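Local coordinates for PKS_KS domain-containing protein (Photorhabdus luminescens subsp. laumondii, PDB 6SMO), which binds a polyketone chain in its pocket and probably acts as a 3-oxoacyl-[acyl-carrier-protein] synthase of the thiolase-like superfamily, at residues Ala290-Ala295 / Ala309-Met314; His297-Pro302 / Ser426-Ile431. All blocks are in the same frame, centred on the assembly; numbering follows the deposited sequence.

Contact 1: Ala290-Ala295 / Ala309-Met314; sequences ASVNNA and ARCIDM
Val292 meets three side chains of helix 309-314 with its two methyl branches. CG1, anti to the carbonyl carbon (chi1 -61°), lies over one face of the Arg310 guanidinium, 3.8 Å from Arg310 CZ, and also touches Met314 CE. Its twin CG2, set between the backbone N and the carbonyl carbon, rests instead on Cys311, with Val292 CG2 3.7 Å from Cys311 CB. Met314 is bent at its last torsion (chi3 -63°), which curls its methyl back over the valine, while its CB packs on Ala290 CB at 3.8 Å. Between Ala290 and Val292, Cys311 turns its sulfur, anti to the backbone N, to the strand backbone, SG being 3.3 Å from Ala290 O. Segment 309-314 runs nearly antiparallel to strand 290-293 (156°), with a closest approach of 7.2 Å between their axes, as expected of a helix folded back on the strand that precedes it. Ser291 points to the other side of the strand, where its hydroxyl bonds Lys153 of the neighbouring Ketoacyl_synth_N domain-containing chain. No hydrogen bond joins strand and helix: their fit rests on methyl, sulfur and alanine contacts, with the two partly exposed side chains, Arg310 and Met314, closing over Val292 CG1.

Contact 2: His297-Pro302 / Ser426-Ile431; sequences HMTDLP and SGFSGI. With LKZ (3,5,7,9,11-pentakis(oxidanylidene)dodecanal), chain H.
Met298 O is approached by two consecutive residues of the loop that follows strand 420-427. Ser429 N donates to it at 3.0 Å, in the carbonyl plane and on a lone pair, although the bond is bent, with an N-H...O angle of 144°. Phe428 CA adds a CA-H...O contact to the same oxygen at 3.2 Å. The neighbouring Thr299 lays its methyl over the aromatic ring in a CH-pi contact, CG2 standing 3.7 Å from the centroid of the Phe428 ring and close to the ring normal. With chi1 at 66° the threonine places OG1 in the crowded position between backbone N and carbonyl carbon, and CG2 is thereby the branch turned to the ring. Against the opposite face of the ring lies the bound polyketone, its C3 offset toward the rim. The methionine folds back through two bends, bringing Met298 CE to 3.6 Å from Ser429 OG, whose hydrogen bond goes to Ala136 O of the neighbouring Ketoacyl_synth_N domain-containing chain. Phe230 and Leu233 of helix 224-233 also pack on Phe428. Phe428 N bonds ligand O23 at 2.6 Å; in beta-ketoacyl synthases the amide at this place commonly serves the oxyanion hole, and here it holds a keto oxygen of the ligand. The Gly-Phe-Ser-Gly turn, with positive phi at Ser429 and Gly430, thus presents one amide to the ligand and the next to Met298, while the phenyl ring separates the threonine methyl from the polyketone.

Both contacts are buried and reach the same large mixed sheet, contact 1 through strand 284-293 and contact 2 at the end of strand 420-427. Contact 1 seats helix 306-319 on strand 284-293 and is mostly apolar, without a hydrogen bond across it. Contact 2 joins the loop between that strand and helix to the turn linking strands 420-427 and 431-438; it uses a backbone hydrogen bond and an aromatic face, and reaches the ligand pocket. Their centres are 12 Å apart, and Asn294 N lies 2.6 Å from Gly430 O in a probable hydrogen bond that connects the two directly. Both also border the neighbouring Ketoacyl_synth_N domain-containing chain.

Contact 1: Ala290-Ala295 / Ala309-Met314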
loop_
_atom_site.group_PDB
_atom_site.type_symbol
_atom_site.label_atom_id
_atom_site.label_comp_id
_atom_site.label_asym_id
_atom_site.label_seq_id
_atom_site.Cartn_x
_atom_site.Cartn_y
_atom_site.Cartn_z
ATOM N N ALA B 290 5.637 5.790 13.566
ATOM C CA ALA B 290 4.252 5.472 13.989
ATOM C C ALA B 290 3.307 5.643 12.796
ATOM O O ALA B 290 3.619 6.456 11.903
ATOM C CB ALA B 290 3.847 6.351 15.147
ATOM N N SER B 291 2.199 4.895 12.786
ATOM C CA SER B 291 1.163 4.921 11.723
ATOM C C SER B 291 -0.210 4.597 12.323
ATOM O O SER B 291 -0.285 3.692 13.177
ATOM C CB SER B 291 1.514 3.973 10.608
ATOM O OG SER B 291 0.661 4.172 9.489
ATOM N N VAL B 292 -1.247 5.319 11.886
ATOM C CA VAL B 292 -2.652 5.178 12.372
ATOM C C VAL B 292 -3.601 5.217 11.170
ATOM O O VAL B 292 -3.119 5.433 10.038
ATOM C CB VAL B 292 -3.008 6.279 13.392
ATOM C CG1 VAL B 292 -2.115 6.224 14.621
ATOM C CG2 VAL B 292 -2.972 7.667 12.768
ATOM N N ASN B 293 -4.898 5.018 11.425
ATOM C CA ASN B 293 -5.998 5.186 10.439
ATOM C C ASN B 293 -6.911 6.321 10.916
ATOM O O ASN B 293 -7.012 6.526 12.143
ATOM C CB ASN B 293 -6.790 3.891 10.233
ATOM C CG ASN B 293 -5.930 2.726 9.794
ATOM O OD1 ASN B 293 -5.062 2.876 8.935
ATOM N ND2 ASN B 293 -6.167 1.558 10.369
ATOM N N ASN B 294 -7.544 7.027 9.974
ATOM C CA ASN B 294 -8.526 8.111 10.242
ATOM C C ASN B 294 -9.830 7.501 10.767
ATOM O O ASN B 294 -10.369 8.033 11.757
ATOM C CB ASN B 294 -8.825 8.946 8.993
ATOM C CG ASN B 294 -7.833 10.066 8.769
ATOM O OD1 ASN B 294 -7.534 10.826 9.688
ATOM N ND2 ASN B 294 -7.337 10.191 7.548
ATOM N N ALA B 295 -10.306 6.436 10.111
ATOM C CA ALA B 295 -11.648 5.833 10.295
ATOM C C ALA B 295 -12.715 6.901 10.018
ATOM O O ALA B 295 -13.708 6.964 10.772
ATOM C CB ALA B 295 -11.773 5.249 11.683
ATOM N N ALA B 309 -2.488 14.063 14.672
ATOM C CA ALA B 309 -1.947 14.565 15.959
ATOM C C ALA B 309 -1.561 13.386 16.860
ATOM O O ALA B 309 -0.510 13.477 17.527
ATOM C CB ALA B 309 -2.952 15.467 16.633
ATOM N N ARG B 310 -2.377 12.326 16.879
ATOM C CA ARG B 310 -2.132 11.097 17.685
ATOM C C ARG B 310 -0.929 10.343 17.104
ATOM O O ARG B 310 -0.148 9.788 17.900
ATOM C CB ARG B 310 -3.377 10.202 17.728
ATOM C CG ARG B 310 -3.440 9.304 18.956
ATOM C CD ARG B 310 -4.683 8.435 19.028
ATOM N NE ARG B 310 -4.450 7.080 18.540
ATOM C CZ ARG B 310 -4.705 6.642 17.307
ATOM N NH1 ARG B 310 -4.447 5.382 16.994
ATOM N NH2 ARG B 310 -5.217 7.447 16.390
ATOM N N CYS B 311 -0.789 10.334 15.774
ATOM C CA CYS B 311 0.312 9.661 15.027
ATOM C C CYS B 311 1.654 10.331 15.350
ATOM O O CYS B 311 2.642 9.596 15.546
ATOM C CB CYS B 311 0.061 9.693 13.524
ATOM S SG CYS B 311 1.099 8.531 12.600
ATOM N N ILE B 312 1.682 11.668 15.396
ATOM C CA ILE B 312 2.880 12.483 15.769
ATOM C C ILE B 312 3.276 12.137 17.211
ATOM O O ILE B 312 4.486 11.981 17.469
ATOM C CB ILE B 312 2.612 13.994 15.600
ATOM C CG1 ILE B 312 2.367 14.379 14.138
ATOM C CG2 ILE B 312 3.744 14.816 16.201
ATOM C CD1 ILE B 312 1.618 15.681 13.962
ATOM N N ASP B 313 2.286 12.031 18.105
ATOM C CA ASP B 313 2.475 11.765 19.557
ATOM C C ASP B 313 3.108 10.381 19.749
ATOM O O ASP B 313 4.043 10.273 20.568
ATOM C CB ASP B 313 1.150 11.877 20.317
ATOM C CG ASP B 313 1.313 11.926 21.826
ATOM O OD1 ASP B 313 2.050 12.810 22.306
ATOM O OD2 ASP B 313 0.706 11.076 22.509
ATOM N N MET B 314 2.620 9.368 19.024
ATOM C CA MET B 314 3.077 7.956 19.147
ATOM C C MET B 314 4.471 7.800 18.524
ATOM O O MET B 314 5.236 6.951 19.021
ATOM C CB MET B 314 2.098 6.988 18.475
ATOM C CG MET B 314 0.806 6.807 19.254
ATOM S SD MET B 314 0.050 5.179 19.011
ATOM C CE MET B 314 -0.305 5.237 17.256
#

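Contact 2: His297-Pro302 / Ser426-Ile431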
loop_
_atom_site.group_PDB
_atom_site.type_symbol
_atom_site.label_atom_id
_atom_site.label_comp_id
_atom_site.label_asym_id
_atom_site.label_seq_id
_atom_site.Cartn_x
_atom_site.Cartn_y
_atom_site.Cartn_z
ATOM N N HIS B 297 -12.897 8.782 6.189
ATOM C CA HIS B 297 -13.180 8.684 4.730
ATOM C C HIS B 297 -11.948 8.138 4.000
ATOM O O HIS B 297 -10.846 8.182 4.585
ATOM C CB HIS B 297 -13.615 10.049 4.175
ATOM C CG HIS B 297 -14.575 9.960 3.036
ATOM N ND1 HIS B 297 -15.937 9.834 3.232
ATOM C CD2 HIS B 297 -14.386 9.983 1.699
ATOM C CE1 HIS B 297 -16.544 9.779 2.065
ATOM N NE2 HIS B 297 -15.614 9.868 1.107
ATOM N N MET B 298 -12.143 7.685 2.761
ATOM C CA MET B 298 -11.067 7.091 1.930
ATOM C C MET B 298 -10.179 8.178 1.322
ATOM O O MET B 298 -8.956 7.987 1.329
ATOM C CB MET B 298 -11.666 6.260 0.792
ATOM C CG MET B 298 -12.336 4.987 1.246
ATOM S SD MET B 298 -11.191 3.690 1.714
ATOM C CE MET B 298 -10.344 3.395 0.167
ATOM N N THR B 299 -10.770 9.277 0.848
ATOM C CA THR B 299 -9.993 10.348 0.171
ATOM C C THR B 299 -10.036 11.654 0.972
ATOM O O THR B 299 -9.002 12.327 1.058
ATOM C CB THR B 299 -10.485 10.529 -1.270
ATOM O OG1 THR B 299 -11.824 11.013 -1.271
ATOM C CG2 THR B 299 -10.458 9.241 -2.056
ATOM N N ASP B 300 -11.190 11.978 1.544
ATOM C CA ASP B 300 -11.380 13.229 2.330
ATOM C C ASP B 300 -10.627 13.131 3.662
ATOM O O ASP B 300 -10.553 12.018 4.222
ATOM C CB ASP B 300 -12.865 13.516 2.570
ATOM C CG ASP B 300 -13.659 13.802 1.305
ATOM O OD1 ASP B 300 -13.052 14.269 0.319
ATOM O OD2 ASP B 300 -14.882 13.557 1.317
ATOM N N LEU B 301 -10.099 14.264 4.139
ATOM C CA LEU B 301 -9.384 14.407 5.438
ATOM C C LEU B 301 -10.147 15.393 6.320
ATOM O O LEU B 301 -10.597 16.431 5.840
ATOM C CB LEU B 301 -7.958 14.897 5.169
ATOM C CG LEU B 301 -7.050 13.913 4.430
ATOM C CD1 LEU B 301 -5.889 14.636 3.766
ATOM C CD2 LEU B 301 -6.538 12.833 5.371
ATOM N N PRO B 302 -10.315 15.110 7.633
ATOM C CA PRO B 302 -11.055 16.002 8.527
ATOM C C PRO B 302 -10.248 17.250 8.919
ATOM O O PRO B 302 -9.030 17.197 8.882
ATOM C CB PRO B 302 -11.330 15.112 9.747
ATOM C CG PRO B 302 -10.144 14.172 9.786
ATOM C CD PRO B 302 -9.798 13.921 8.332
ATOM N N SER B 426 0.513 11.417 4.412
ATOM C CA SER B 426 -0.930 11.070 4.343
ATOM C C SER B 426 -1.237 10.446 2.978
ATOM O O SER B 426 -0.612 10.863 1.984
ATOM C CB SER B 426 -1.793 12.278 4.598
ATOM O OG SER B 426 -1.661 12.723 5.940
ATOM N N GLY B 427 -2.163 9.494 2.954
ATOM C CA GLY B 427 -2.593 8.835 1.712
ATOM C C GLY B 427 -4.041 8.402 1.815
ATOM O O GLY B 427 -4.680 8.717 2.823
ATOM N N PHE B 428 -4.515 7.645 0.820
ATOM C CA PHE B 428 -5.901 7.112 0.777
ATOM C C PHE B 428 -6.054 5.975 1.789
ATOM O O PHE B 428 -5.039 5.386 2.157
ATOM C CB PHE B 428 -6.319 6.733 -0.642
ATOM C CG PHE B 428 -6.566 7.910 -1.546
ATOM C CD1 PHE B 428 -6.654 9.187 -1.028
ATOM C CD2 PHE B 428 -6.728 7.740 -2.906
ATOM C CE1 PHE B 428 -6.886 10.270 -1.854
ATOM C CE2 PHE B 428 -6.961 8.823 -3.730
ATOM C CZ PHE B 428 -7.037 10.085 -3.203
ATOM N N SER B 429 -7.308 5.675 2.144
ATOM C CA SER B 429 -7.756 4.721 3.198
ATOM C C SER B 429 -7.478 5.324 4.578
ATOM O O SER B 429 -7.244 4.572 5.514
ATOM C CB SER B 429 -7.264 3.299 3.067
ATOM O OG SER B 429 -7.098 2.932 1.716
ATOM N N GLY B 430 -7.456 6.654 4.648
ATOM C CA GLY B 430 -7.250 7.400 5.901
ATOM C C GLY B 430 -5.967 7.025 6.607
ATOM O O GLY B 430 -5.992 6.897 7.832
ATOM N N ILE B 431 -4.882 6.871 5.851
ATOM C CA ILE B 431 -3.585 6.459 6.454
ATOM C C ILE B 431 -2.702 7.666 6.784
ATOM O O ILE B 431 -2.406 8.448 5.887
ATOM C CB ILE B 431 -2.849 5.459 5.547
ATOM C CG1 ILE B 431 -3.713 4.244 5.220
ATOM C CG2 ILE B 431 -1.531 5.044 6.173
ATOM C CD1 ILE B 431 -2.998 3.187 4.435
HETATM C C4 LKZ H . -5.261 5.512 -9.370
HETATM C C5 LKZ H . -5.068 4.609 -8.177
HETATM C C6 LKZ H . -3.723 4.687 -7.448
HETATM C C7 LKZ H . -3.942 5.318 -6.090
HETATM C C8 LKZ H . -2.770 5.438 -5.109
HETATM C C10 LKZ H . -2.820 9.687 -2.063
HETATM C C22 LKZ H . -5.010 4.691 -10.619
HETATM C C11 LKZ H . -1.466 9.984 -2.654
HETATM O O19 LKZ H . -1.267 10.937 -3.386
HETATM C C3 LKZ H . -3.008 8.205 -2.329
HETATM O O23 LKZ H . -3.278 7.444 -1.416
HETATM C C2 LKZ H . -2.713 7.701 -3.748
HETATM C C9 LKZ H . -3.260 6.285 -3.931
HETATM O O20 LKZ H . -4.138 5.854 -3.210
HETATM O O21 LKZ H . -5.029 5.772 -5.810
HETATM O O22 LKZ H . -5.953 3.838 -7.845
HETATM O O24 LKZ H . -5.916 4.166 -11.249
HETATM C C23 LKZ H . -3.560 4.562 -11.043
#